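PDB 4E8H: glutathione S-transferase from Bombyx mori, which probably conjugates glutathione to electrophilic substrates, as a homodimeric glutathione transferase of the delta/epsilon type. Local coordinates for residues M22-V27 and A161-V166; I121-E126 and K210-F215; R150-G155 and E190-M195. One frame throughout, in Å; residues are numbered along the deposited sequence.

Contact 1: M22-V27 and A161-V166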
ATOM      1  N   MET B  22     -17.088  -1.637   0.733  1.00  7.72           N
ATOM      2  CA  MET B  22     -18.540  -1.756   0.556  1.00  8.02           C
ATOM      3  C   MET B  22     -19.009  -1.277  -0.818  1.00  7.83           C
ATOM      4  O   MET B  22     -19.873  -1.904  -1.431  1.00  7.80           O
ATOM      5  CB  MET B  22     -19.292  -1.018   1.672  1.00  8.25           C
ATOM      6  CG  MET B  22     -19.194  -1.695   3.036  1.00  9.73           C
ATOM      7  SD  MET B  22     -19.577  -0.594   4.416  1.00 13.33           S
ATOM      8  CE  MET B  22     -21.364  -0.676   4.434  1.00 12.54           C
ATOM      9  N   MET B  23     -18.435  -0.175  -1.296  1.00  7.85           N
ATOM     10  CA  MET B  23     -18.748   0.335  -2.631  1.00  8.04           C
ATOM     11  C   MET B  23     -18.175  -0.551  -3.739  1.00  8.04           C
ATOM     12  O   MET B  23     -18.795  -0.697  -4.792  1.00  8.11           O
ATOM     13  CB  MET B  23     -18.273   1.782  -2.802  1.00  8.07           C
ATOM     14  CG  MET B  23     -19.138   2.816  -2.083  1.00  8.78           C
ATOM     15  SD  MET B  23     -18.749   4.530  -2.515  1.00 11.06           S
ATOM     16  CE  MET B  23     -17.097   4.707  -1.845  1.00 10.40           C
ATOM     17  N   THR B  24     -17.000  -1.138  -3.507  1.00  8.22           N
ATOM     18  CA  THR B  24     -16.412  -2.072  -4.472  1.00  8.43           C
ATOM     19  C   THR B  24     -17.307  -3.298  -4.646  1.00  8.71           C
ATOM     20  O   THR B  24     -17.541  -3.742  -5.771  1.00  8.67           O
ATOM     21  CB  THR B  24     -14.980  -2.504  -4.078  1.00  8.32           C
ATOM     22  OG1 THR B  24     -14.143  -1.347  -3.995  1.00  8.38           O
ATOM     23  CG2 THR B  24     -14.391  -3.462  -5.114  1.00  8.34           C
ATOM     24  N   ALA B  25     -17.813  -3.824  -3.531  1.00  9.13           N
ATOM     25  CA  ALA B  25     -18.725  -4.970  -3.546  1.00  9.65           C
ATOM     26  C   ALA B  25     -20.041  -4.675  -4.267  1.00 10.09           C
ATOM     27  O   ALA B  25     -20.582  -5.549  -4.951  1.00 10.11           O
ATOM     28  CB  ALA B  25     -18.993  -5.452  -2.129  1.00  9.55           C
ATOM     29  N   ARG B  26     -20.554  -3.455  -4.114  1.00 10.71           N
ATOM     30  CA  ARG B  26     -21.778  -3.049  -4.806  1.00 11.51           C
ATOM     31  C   ARG B  26     -21.587  -3.008  -6.321  1.00 11.96           C
ATOM     32  O   ARG B  26     -22.423  -3.526  -7.066  1.00 11.99           O
ATOM     33  CB  ARG B  26     -22.284  -1.697  -4.289  1.00 11.52           C
ATOM     34  CG  ARG B  26     -22.867  -1.745  -2.878  1.00 12.27           C
ATOM     35  CD  ARG B  26     -24.239  -2.407  -2.848  1.00 13.60           C
ATOM     36  NE  ARG B  26     -25.251  -1.584  -3.507  1.00 14.74           N
ATOM     37  CZ  ARG B  26     -26.001  -0.676  -2.889  1.00 15.24           C
ATOM     38  NH1 ARG B  26     -25.869  -0.467  -1.584  1.00 15.22           N
ATOM     39  NH2 ARG B  26     -26.892   0.023  -3.579  1.00 15.50           N
ATOM     40  N   VAL B  27     -20.484  -2.408  -6.769  1.00 12.60           N
ATOM     41  CA  VAL B  27     -20.160  -2.316  -8.199  1.00 13.39           C
ATOM     42  C   VAL B  27     -20.012  -3.708  -8.825  1.00 14.07           C
ATOM     43  O   VAL B  27     -20.375  -3.919  -9.985  1.00 14.09           O
ATOM     44  CB  VAL B  27     -18.894  -1.447  -8.452  1.00 13.23           C
ATOM     45  CG1 VAL B  27     -18.467  -1.490  -9.919  1.00 13.37           C
ATOM     46  CG2 VAL B  27     -19.145  -0.011  -8.033  1.00 13.12           C
ATOM     47  N   ALA B 161      -8.969   1.895  -7.650  1.00  8.24           N
ATOM     48  CA  ALA B 161      -8.197   3.060  -7.230  1.00  8.10           C
ATOM     49  C   ALA B 161      -9.070   4.309  -7.070  1.00  8.00           C
ATOM     50  O   ALA B 161      -8.933   5.028  -6.081  1.00  8.04           O
ATOM     51  CB  ALA B 161      -7.042   3.314  -8.186  1.00  8.12           C
ATOM     52  N   ASP B 162      -9.969   4.553  -8.028  1.00  7.76           N
ATOM     53  CA  ASP B 162     -10.943   5.652  -7.926  1.00  7.68           C
ATOM     54  C   ASP B 162     -11.860   5.494  -6.718  1.00  7.63           C
ATOM     55  O   ASP B 162     -12.174   6.474  -6.043  1.00  7.58           O
ATOM     56  CB  ASP B 162     -11.813   5.744  -9.181  1.00  7.62           C
ATOM     57  CG  ASP B 162     -11.007   5.995 -10.431  1.00  7.77           C
ATOM     58  OD1 ASP B 162     -10.626   7.158 -10.677  1.00  7.72           O
ATOM     59  OD2 ASP B 162     -10.762   5.024 -11.174  1.00  8.16           O
ATOM     60  N   ILE B 163     -12.289   4.260  -6.462  1.00  7.72           N
ATOM     61  CA  ILE B 163     -13.232   3.970  -5.382  1.00  7.85           C
ATOM     62  C   ILE B 163     -12.642   4.270  -3.995  1.00  7.97           C
ATOM     63  O   ILE B 163     -13.309   4.894  -3.167  1.00  8.15           O
ATOM     64  CB  ILE B 163     -13.807   2.519  -5.479  1.00  7.85           C
ATOM     65  CG1 ILE B 163     -14.531   2.320  -6.822  1.00  7.78           C
ATOM     66  CG2 ILE B 163     -14.743   2.219  -4.301  1.00  7.69           C
ATOM     67  CD1 ILE B 163     -15.109   0.916  -7.045  1.00  7.41           C
ATOM     68  N   THR B 164     -11.400   3.856  -3.742  1.00  7.99           N
ATOM     69  CA  THR B 164     -10.778   4.120  -2.434  1.00  7.94           C
ATOM     70  C   THR B 164     -10.357   5.586  -2.246  1.00  7.92           C
ATOM     71  O   THR B 164     -10.508   6.143  -1.156  1.00  7.91           O
ATOM     72  CB  THR B 164      -9.611   3.143  -2.101  1.00  8.04           C
ATOM     73  OG1 THR B 164      -9.031   3.499  -0.838  1.00  8.08           O
ATOM     74  CG2 THR B 164      -8.535   3.161  -3.182  1.00  7.79           C
ATOM     75  N   ILE B 165      -9.848   6.197  -3.316  1.00  7.76           N
ATOM     76  CA  ILE B 165      -9.461   7.607  -3.300  1.00  7.64           C
ATOM     77  C   ILE B 165     -10.682   8.516  -3.072  1.00  7.68           C
ATOM     78  O   ILE B 165     -10.601   9.481  -2.305  1.00  7.66           O
ATOM     79  CB  ILE B 165      -8.652   7.995  -4.579  1.00  7.56           C
ATOM     80  CG1 ILE B 165      -7.246   7.378  -4.514  1.00  7.53           C
ATOM     81  CG2 ILE B 165      -8.567   9.514  -4.745  1.00  7.50           C
ATOM     82  CD1 ILE B 165      -6.471   7.390  -5.831  1.00  7.07           C
ATOM     83  N   VAL B 166     -11.808   8.184  -3.706  1.00  7.73           N
ATOM     84  CA  VAL B 166     -13.031   8.994  -3.594  1.00  7.91           C
ATOM     85  C   VAL B 166     -13.579   9.081  -2.159  1.00  7.99           C
ATOM     86  O   VAL B 166     -14.219  10.072  -1.803  1.00  8.05           O
ATOM     87  CB  VAL B 166     -14.136   8.565  -4.617  1.00  7.90           C
ATOM     88  CG1 VAL B 166     -15.034   7.463  -4.062  1.00  7.93           C
ATOM     89  CG2 VAL B 166     -14.972   9.768  -5.048  1.00  8.08           C
TER
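Two helical segments, residues 22-27 and 161-166, pass each other roughly antiparallel, at 144° between their N-to-C directions and with their axes 9.9 Å apart at the closest, so that Thr24 and Ile163 come nearest through their CA atoms. No hydrogen bond links the two; Ile163 points at the other helix and meets three of its residues. Its CG2 branch, set anti to the backbone N, lies 3.6 Å from Thr24 OG1 and also presses on Met23 CB, at 3.9 Å from CB to CG2. The longer branch, fully extended at chi2 179°, lays CD1 beside Thr24, 3.9 Å from its OG1, and touches Val27 CG2 more loosely, at 4.3 Å from CD1. Thr24 OG1, already hydrogen-bonded to Ala20 O one turn earlier and to the Gln75 amide, meets Ile163 by van der Waals contact. Met23 bends at its thioether, which swings the CE methyl across Val166 at about a right angle, 4.1 Å from its CG1. Beyond this pair, Ile204 of helix 201-213 packs against Met23, and Trp188 and Phe189 of helix 183-196 against Val166, so that two further helices flank this mostly buried, largely apolar contact. Such a joint between helix 16-27 of the thioredoxin-like domain and helix 160-174 of the all-helical domain is part of the interdomain interface of the glutathione transferase fold.

Contact 2: I121-E126 and K210-F215; sequences ILFRGE and KMLASF
Leu122, Phe123, Leu212 and Phe215 all place CG anti to their own carbonyl carbon, with chi1 from -55° to -72°, which sets each CG beside its backbone N; from there the ends of Leu122, Phe123 and Leu212, whose bonds from CA to CB start off to one side, come nearer to the opposite segment. In Phe215 that bond already aims across. Phe123 and Phe215 form a T-shaped (edge-to-face) stack, centroids 5.0 Å apart and planes at 66°. Within it, Phe123 CE1 sits over the centre of the Phe215 ring, 3.7 Å above its plane. The ring of Phe123 is itself backed on one face by CB of its neighbour Leu122, and its CZ meets the CD2 methyl of Leu212 at the ring edge, 4.0 Å away.

Here the C-terminal part of helix 93-124 meets that of the last helix of the chain, 201-213, in the all-helical domain of the glutathione transferase fold. The bound glutathione is about 8 Å from the side chain of Leu212, so the contact lies near the active-site cleft without belonging to the glutathione pocket.

Leu122 is buried beside the rings. Its CD2 rests 3.4 Å from Leu212 O, and Phe175 and Leu216 also touch it. The backbone of Leu122 takes part too, its O lying 3.6 Å from Phe215 CB, a plain van der Waals approach. The Ser214 hydroxyl turns back to donate a hydrogen bond to Met211 O, 2.6 Å from OG.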
ATOM      1  N   ILE B 121      -7.803  16.699  14.944  1.00 24.42           N
ATOM      2  CA  ILE B 121      -8.985  17.559  14.961  1.00 25.35           C
ATOM      3  C   ILE B 121     -10.224  16.798  15.448  1.00 26.14           C
ATOM      4  O   ILE B 121     -10.863  17.199  16.426  1.00 26.20           O
ATOM      5  CB  ILE B 121      -9.256  18.196  13.564  1.00 25.25           C
ATOM      6  CG1 ILE B 121      -8.006  18.920  13.044  1.00 25.15           C
ATOM      7  CG2 ILE B 121     -10.446  19.155  13.635  1.00 25.28           C
ATOM      8  CD1 ILE B 121      -8.079  19.346  11.582  1.00 25.03           C
ATOM      9  N   LEU B 122     -10.534  15.691  14.775  1.00 27.17           N
ATOM     10  CA  LEU B 122     -11.775  14.949  15.001  1.00 28.22           C
ATOM     11  C   LEU B 122     -11.867  14.242  16.353  1.00 29.02           C
ATOM     12  O   LEU B 122     -12.935  14.221  16.968  1.00 29.11           O
ATOM     13  CB  LEU B 122     -12.005  13.937  13.870  1.00 28.12           C
ATOM     14  CG  LEU B 122     -12.225  14.489  12.457  1.00 28.15           C
ATOM     15  CD1 LEU B 122     -11.925  13.426  11.409  1.00 28.24           C
ATOM     16  CD2 LEU B 122     -13.639  15.030  12.286  1.00 28.06           C
ATOM     17  N   PHE B 123     -10.757  13.672  16.817  1.00 30.05           N
ATOM     18  CA  PHE B 123     -10.803  12.775  17.973  1.00 31.04           C
ATOM     19  C   PHE B 123      -9.968  13.198  19.183  1.00 31.64           C
ATOM     20  O   PHE B 123      -9.968  12.509  20.209  1.00 31.74           O
ATOM     21  CB  PHE B 123     -10.470  11.342  17.540  1.00 31.06           C
ATOM     22  CG  PHE B 123     -11.352  10.830  16.436  1.00 31.35           C
ATOM     23  CD1 PHE B 123     -12.725  10.695  16.632  1.00 31.51           C
ATOM     24  CD2 PHE B 123     -10.816  10.496  15.196  1.00 31.50           C
ATOM     25  CE1 PHE B 123     -13.551  10.231  15.613  1.00 31.67           C
ATOM     26  CE2 PHE B 123     -11.635  10.028  14.170  1.00 31.62           C
ATOM     27  CZ  PHE B 123     -13.004   9.897  14.380  1.00 31.70           C
ATOM     28  N   ARG B 124      -9.273  14.326  19.073  1.00 32.37           N
ATOM     29  CA  ARG B 124      -8.487  14.853  20.190  1.00 33.03           C
ATOM     30  C   ARG B 124      -8.814  16.314  20.489  1.00 33.15           C
ATOM     31  O   ARG B 124      -8.257  16.905  21.419  1.00 33.26           O
ATOM     32  CB  ARG B 124      -6.988  14.694  19.926  1.00 33.19           C
ATOM     33  CG  ARG B 124      -6.517  13.259  19.776  1.00 34.00           C
ATOM     34  CD  ARG B 124      -5.124  13.222  19.190  1.00 35.34           C
ATOM     35  NE  ARG B 124      -4.806  11.920  18.611  1.00 36.38           N
ATOM     36  CZ  ARG B 124      -3.792  11.695  17.781  1.00 37.00           C
ATOM     37  NH1 ARG B 124      -2.983  12.684  17.418  1.00 37.21           N
ATOM     38  NH2 ARG B 124      -3.585  10.474  17.306  1.00 37.26           N
ATOM     39  N   GLY B 125      -9.719  16.889  19.696  1.00 33.23           N
ATOM     40  CA  GLY B 125     -10.108  18.292  19.836  1.00 33.15           C
ATOM     41  C   GLY B 125      -8.953  19.269  19.701  1.00 33.02           C
ATOM     42  O   GLY B 125      -9.018  20.388  20.216  1.00 33.09           O
ATOM     43  N   GLU B 126      -7.892  18.842  19.019  1.00 32.72           N
ATOM     44  CA  GLU B 126      -6.739  19.697  18.758  1.00 32.32           C
ATOM     45  C   GLU B 126      -7.025  20.623  17.583  1.00 31.71           C
ATOM     46  O   GLU B 126      -7.896  20.342  16.755  1.00 31.68           O
ATOM     47  CB  GLU B 126      -5.491  18.858  18.479  1.00 32.51           C
ATOM     48  CG  GLU B 126      -4.873  18.230  19.720  1.00 33.20           C
ATOM     49  CD  GLU B 126      -3.718  17.299  19.396  1.00 34.09           C
ATOM     50  OE1 GLU B 126      -3.688  16.181  19.952  1.00 34.42           O
ATOM     51  OE2 GLU B 126      -2.841  17.677  18.586  1.00 34.36           O
ATOM     52  N   LYS B 210     -20.622  11.965   6.815  1.00 12.89           N
ATOM     53  CA  LYS B 210     -21.404  12.816   7.710  1.00 13.63           C
ATOM     54  C   LYS B 210     -21.267  12.393   9.168  1.00 13.88           C
ATOM     55  O   LYS B 210     -21.240  13.241  10.061  1.00 13.86           O
ATOM     56  CB  LYS B 210     -22.871  12.827   7.294  1.00 13.73           C
ATOM     57  CG  LYS B 210     -23.176  13.777   6.145  1.00 14.88           C
ATOM     58  CD  LYS B 210     -24.469  13.396   5.447  1.00 16.62           C
ATOM     59  CE  LYS B 210     -25.612  13.257   6.439  1.00 17.56           C
ATOM     60  NZ  LYS B 210     -26.746  12.466   5.882  1.00 18.36           N
ATOM     61  N   MET B 211     -21.177  11.083   9.396  1.00 14.32           N
ATOM     62  CA  MET B 211     -20.948  10.536  10.734  1.00 14.93           C
ATOM     63  C   MET B 211     -19.608  10.988  11.310  1.00 15.18           C
ATOM     64  O   MET B 211     -19.539  11.403  12.470  1.00 15.21           O
ATOM     65  CB  MET B 211     -21.033   9.010  10.717  1.00 14.99           C
ATOM     66  CG  MET B 211     -22.440   8.471  10.538  1.00 15.69           C
ATOM     67  SD  MET B 211     -22.417   6.692  10.268  1.00 17.24           S
ATOM     68  CE  MET B 211     -24.170   6.320  10.234  1.00 17.25           C
ATOM     69  N   LEU B 212     -18.552  10.911  10.501  1.00 15.61           N
ATOM     70  CA  LEU B 212     -17.251  11.455  10.883  1.00 16.05           C
ATOM     71  C   LEU B 212     -17.336  12.966  11.107  1.00 16.61           C
ATOM     72  O   LEU B 212     -16.717  13.497  12.033  1.00 16.47           O
ATOM     73  CB  LEU B 212     -16.184  11.136   9.826  1.00 15.92           C
ATOM     74  CG  LEU B 212     -15.675   9.697   9.663  1.00 15.73           C
ATOM     75  CD1 LEU B 212     -14.784   9.582   8.434  1.00 15.24           C
ATOM     76  CD2 LEU B 212     -14.941   9.202  10.909  1.00 15.44           C
ATOM     77  N   ALA B 213     -18.115  13.648  10.266  1.00 17.39           N
ATOM     78  CA  ALA B 213     -18.240  15.107  10.322  1.00 18.38           C
ATOM     79  C   ALA B 213     -18.953  15.618  11.576  1.00 19.19           C
ATOM     80  O   ALA B 213     -18.746  16.764  11.980  1.00 19.26           O
ATOM     81  CB  ALA B 213     -18.921  15.639   9.064  1.00 18.19           C
ATOM     82  N   SER B 214     -19.785  14.775  12.189  1.00 20.31           N
ATOM     83  CA  SER B 214     -20.486  15.149  13.419  1.00 21.44           C
ATOM     84  C   SER B 214     -19.514  15.379  14.582  1.00 22.24           C
ATOM     85  O   SER B 214     -19.863  16.029  15.570  1.00 22.37           O
ATOM     86  CB  SER B 214     -21.556  14.114  13.788  1.00 21.38           C
ATOM     87  OG  SER B 214     -20.981  12.858  14.099  1.00 21.40           O
ATOM     88  N   PHE B 215     -18.294  14.856  14.448  1.00 23.17           N
ATOM     89  CA  PHE B 215     -17.236  15.079  15.433  1.00 24.09           C
ATOM     90  C   PHE B 215     -16.622  16.483  15.345  1.00 24.44           C
ATOM     91  O   PHE B 215     -15.899  16.905  16.252  1.00 24.53           O
ATOM     92  CB  PHE B 215     -16.153  13.998  15.321  1.00 24.23           C
ATOM     93  CG  PHE B 215     -16.592  12.647  15.818  1.00 25.04           C
ATOM     94  CD1 PHE B 215     -16.346  12.262  17.134  1.00 25.70           C
ATOM     95  CD2 PHE B 215     -17.254  11.759  14.974  1.00 25.66           C
ATOM     96  CE1 PHE B 215     -16.752  11.012  17.601  1.00 26.12           C
ATOM     97  CE2 PHE B 215     -17.666  10.508  15.430  1.00 26.10           C
ATOM     98  CZ  PHE B 215     -17.414  10.133  16.746  1.00 26.31           C
TER

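Contact 3: R150-G155 and E190-M195; sequences RPFVAG and ERTKKM
Pro151 and Phe152 carry the contact of the loop between helices 130-146 and 160-174 with Arg191, Thr192 and Met195 of helix 183-196, a joint wholly within the helical C-terminal domain of the glutathione transferase fold. At Pro151 the carbonyl O receives Arg191 NH1 at 2.7 Å, yet the N-H points poorly, at 129°, and the hydrogen bond is weak. Pro151 CA lies over one face of the guanidinium, while its CB touches Arg191 CD at 3.9 Å. The arginine gets there by a long reach: CG stands anti to the backbone N, chi1 -170°, and the chain stays extended until it bends at chi3, which turns the guanidinium toward the proline carbonyl.

Phe152 comes next, and its ring is held from several directions. Arg191 CD packs over one face in a CH-pi contact, 4.2 Å from the centroid, with the ring and guanidinium planes 81° apart; it is thus the aliphatic part of the arginine, and not its flat cation, that lies on the ring. Replacing Arg191 by an alanine would probably leave that face of Phe152 without its aliphatic cover and Pro151 O without this donor. Met195 also reaches the ring, CG to Phe152 CZ at 3.9 Å. At the ring edge, near its plane, Phe152 CE1 meets Thr192 OG1 at 3.7 Å, a hydroxyl already bonded to Trp188 O.

Phe152 to Gly155 then makes a type I beta turn. Inside it, Val153 N is bonded to Asp162 OD1 and Val153 O to Arg102 NE, tying the turn to neighbouring helices. Gly155 closes it at backbone angles that would jam a CB against the carbonyl O of Ala154; its O accepts Phe152 N at 3.1 Å, and its N is bonded to Phe152 O at 3.2 Å.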
ATOM      1  N   ARG B 150      -6.801  12.440 -18.146  1.00 16.62           N
ATOM      2  CA  ARG B 150      -7.470  11.163 -17.906  1.00 16.21           C
ATOM      3  C   ARG B 150      -8.769  11.453 -17.184  1.00 15.57           C
ATOM      4  O   ARG B 150      -8.801  12.317 -16.302  1.00 15.62           O
ATOM      5  CB  ARG B 150      -6.653  10.254 -16.995  1.00 16.43           C
ATOM      6  CG  ARG B 150      -5.189  10.154 -17.292  1.00 17.22           C
ATOM      7  CD  ARG B 150      -4.535   9.284 -16.248  1.00 18.47           C
ATOM      8  NE  ARG B 150      -3.250   8.797 -16.728  1.00 19.65           N
ATOM      9  CZ  ARG B 150      -2.098   9.444 -16.588  1.00 20.30           C
ATOM     10  NH1 ARG B 150      -2.047  10.616 -15.964  1.00 20.26           N
ATOM     11  NH2 ARG B 150      -0.986   8.910 -17.072  1.00 20.81           N
ATOM     12  N   PRO B 151      -9.846  10.731 -17.534  1.00 14.84           N
ATOM     13  CA  PRO B 151     -11.097  10.918 -16.807  1.00 14.17           C
ATOM     14  C   PRO B 151     -11.095  10.235 -15.435  1.00 13.50           C
ATOM     15  O   PRO B 151     -11.868  10.621 -14.558  1.00 13.29           O
ATOM     16  CB  PRO B 151     -12.137  10.275 -17.726  1.00 14.23           C
ATOM     17  CG  PRO B 151     -11.382   9.262 -18.503  1.00 14.50           C
ATOM     18  CD  PRO B 151      -9.994   9.803 -18.673  1.00 14.79           C
ATOM     19  N   PHE B 152     -10.238   9.230 -15.263  1.00 12.73           N
ATOM     20  CA  PHE B 152     -10.126   8.504 -13.997  1.00 12.06           C
ATOM     21  C   PHE B 152      -8.658   8.362 -13.601  1.00 11.72           C
ATOM     22  O   PHE B 152      -7.775   8.580 -14.432  1.00 11.46           O
ATOM     23  CB  PHE B 152     -10.839   7.149 -14.088  1.00 11.97           C
ATOM     24  CG  PHE B 152     -12.326   7.270 -14.287  1.00 11.70           C
ATOM     25  CD1 PHE B 152     -13.157   7.598 -13.219  1.00 11.39           C
ATOM     26  CD2 PHE B 152     -12.894   7.078 -15.543  1.00 11.45           C
ATOM     27  CE1 PHE B 152     -14.533   7.725 -13.395  1.00 11.14           C
ATOM     28  CE2 PHE B 152     -14.272   7.200 -15.730  1.00 11.32           C
ATOM     29  CZ  PHE B 152     -15.091   7.524 -14.653  1.00 11.28           C
ATOM     30  N   VAL B 153      -8.396   8.007 -12.344  1.00 11.50           N
ATOM     31  CA  VAL B 153      -7.025   8.066 -11.810  1.00 11.45           C
ATOM     32  C   VAL B 153      -6.005   7.208 -12.564  1.00 11.56           C
ATOM     33  O   VAL B 153      -4.838   7.584 -12.665  1.00 11.58           O
ATOM     34  CB  VAL B 153      -6.946   7.790 -10.276  1.00 11.50           C
ATOM     35  CG1 VAL B 153      -7.695   8.866  -9.496  1.00 11.34           C
ATOM     36  CG2 VAL B 153      -7.463   6.395  -9.927  1.00 11.15           C
ATOM     37  N   ALA B 154      -6.448   6.074 -13.104  1.00 11.77           N
ATOM     38  CA  ALA B 154      -5.542   5.146 -13.777  1.00 12.06           C
ATOM     39  C   ALA B 154      -5.686   5.113 -15.300  1.00 12.33           C
ATOM     40  O   ALA B 154      -4.953   4.387 -15.974  1.00 12.43           O
ATOM     41  CB  ALA B 154      -5.693   3.746 -13.196  1.00 12.02           C
ATOM     42  N   GLY B 155      -6.617   5.896 -15.841  1.00 12.66           N
ATOM     43  CA  GLY B 155      -6.836   5.932 -17.286  1.00 13.14           C
ATOM     44  C   GLY B 155      -8.268   6.225 -17.695  1.00 13.48           C
ATOM     45  O   GLY B 155      -8.927   7.080 -17.102  1.00 13.47           O
ATOM     46  N   GLU B 190     -17.109  14.789  -9.554  1.00  9.55           N
ATOM     47  CA  GLU B 190     -18.484  14.798 -10.059  1.00 10.23           C
ATOM     48  C   GLU B 190     -18.735  13.578 -10.940  1.00 10.31           C
ATOM     49  O   GLU B 190     -19.790  12.949 -10.858  1.00 10.35           O
ATOM     50  CB  GLU B 190     -18.789  16.092 -10.824  1.00 10.39           C
ATOM     51  CG  GLU B 190     -18.719  17.368  -9.976  1.00 11.62           C
ATOM     52  CD  GLU B 190     -19.638  17.340  -8.761  1.00 13.13           C
ATOM     53  OE1 GLU B 190     -20.819  16.955  -8.908  1.00 13.75           O
ATOM     54  OE2 GLU B 190     -19.179  17.713  -7.658  1.00 13.67           O
ATOM     55  N   ARG B 191     -17.740  13.242 -11.761  1.00 10.52           N
ATOM     56  CA  ARG B 191     -17.780  12.080 -12.644  1.00 10.63           C
ATOM     57  C   ARG B 191     -17.923  10.760 -11.875  1.00 10.62           C
ATOM     58  O   ARG B 191     -18.754   9.922 -12.225  1.00 10.58           O
ATOM     59  CB  ARG B 191     -16.512  12.057 -13.503  1.00 10.70           C
ATOM     60  CG  ARG B 191     -16.512  11.052 -14.647  1.00 11.25           C
ATOM     61  CD  ARG B 191     -15.237  11.163 -15.487  1.00 12.09           C
ATOM     62  NE  ARG B 191     -15.062  12.497 -16.065  1.00 12.74           N
ATOM     63  CZ  ARG B 191     -14.070  13.334 -15.765  1.00 13.24           C
ATOM     64  NH1 ARG B 191     -13.129  12.990 -14.893  1.00 13.10           N
ATOM     65  NH2 ARG B 191     -14.013  14.523 -16.351  1.00 13.52           N
ATOM     66  N   THR B 192     -17.115  10.592 -10.829  1.00 10.70           N
ATOM     67  CA  THR B 192     -17.043   9.336 -10.075  1.00 10.76           C
ATOM     68  C   THR B 192     -18.275   9.132  -9.186  1.00 11.12           C
ATOM     69  O   THR B 192     -18.774   8.009  -9.063  1.00 10.92           O
ATOM     70  CB  THR B 192     -15.723   9.244  -9.266  1.00 10.72           C
ATOM     71  OG1 THR B 192     -14.611   9.427 -10.152  1.00 10.18           O
ATOM     72  CG2 THR B 192     -15.585   7.896  -8.563  1.00 10.69           C
ATOM     73  N   LYS B 193     -18.765  10.217  -8.586  1.00 11.71           N
ATOM     74  CA  LYS B 193     -20.044  10.201  -7.872  1.00 12.41           C
ATOM     75  C   LYS B 193     -21.163   9.665  -8.764  1.00 12.89           C
ATOM     76  O   LYS B 193     -21.886   8.749  -8.369  1.00 12.93           O
ATOM     77  CB  LYS B 193     -20.408  11.596  -7.354  1.00 12.38           C
ATOM     78  CG  LYS B 193     -19.674  12.009  -6.084  1.00 12.71           C
ATOM     79  CD  LYS B 193     -20.251  13.288  -5.484  1.00 13.25           C
ATOM     80  CE  LYS B 193     -19.825  14.524  -6.272  1.00 13.41           C
ATOM     81  NZ  LYS B 193     -20.395  15.778  -5.700  1.00 13.40           N
ATOM     82  N   LYS B 194     -21.283  10.224  -9.969  1.00 13.52           N
ATOM     83  CA  LYS B 194     -22.291   9.788 -10.941  1.00 14.18           C
ATOM     84  C   LYS B 194     -22.152   8.305 -11.284  1.00 14.30           C
ATOM     85  O   LYS B 194     -23.155   7.599 -11.425  1.00 14.37           O
ATOM     86  CB  LYS B 194     -22.230  10.636 -12.215  1.00 14.38           C
ATOM     87  CG  LYS B 194     -22.753  12.056 -12.045  1.00 15.45           C
ATOM     88  CD  LYS B 194     -22.746  12.811 -13.366  1.00 17.02           C
ATOM     89  CE  LYS B 194     -23.320  14.215 -13.215  1.00 17.84           C
ATOM     90  NZ  LYS B 194     -22.397  15.136 -12.489  1.00 18.55           N
ATOM     91  N   MET B 195     -20.909   7.844 -11.409  1.00 14.46           N
ATOM     92  CA  MET B 195     -20.619   6.433 -11.650  1.00 14.71           C
ATOM     93  C   MET B 195     -21.071   5.543 -10.493  1.00 14.52           C
ATOM     94  O   MET B 195     -21.506   4.411 -10.708  1.00 14.45           O
ATOM     95  CB  MET B 195     -19.120   6.227 -11.896  1.00 14.89           C
ATOM     96  CG  MET B 195     -18.618   6.763 -13.230  1.00 16.09           C
ATOM     97  SD  MET B 195     -19.348   5.927 -14.653  1.00 18.40           S
ATOM     98  CE  MET B 195     -18.531   4.334 -14.582  1.00 18.12           C
TER

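Contacts 1 and 3 are neighbours, their centres about 12 Å apart, and they touch where Ala161 packs on Val153 and Val166 on Thr192. Contact 2 stands apart, its centre about 23 Å from that of contact 1 and 28 Å from that of contact 3. Contact 1 uses helix 160-174, contact 3 the next helix, 183-196, and contact 2 the one after, 201-213. Along the chain, contact 1 crosses both others, while contact 3 is nested inside the loop that contact 2 closes. Only contact 1 bridges the thioredoxin-like and helical domains; contacts 2 and 3 join helical-domain elements, so long-range pairs both build that domain and dock it on the thioredoxin-like domain of the same chain.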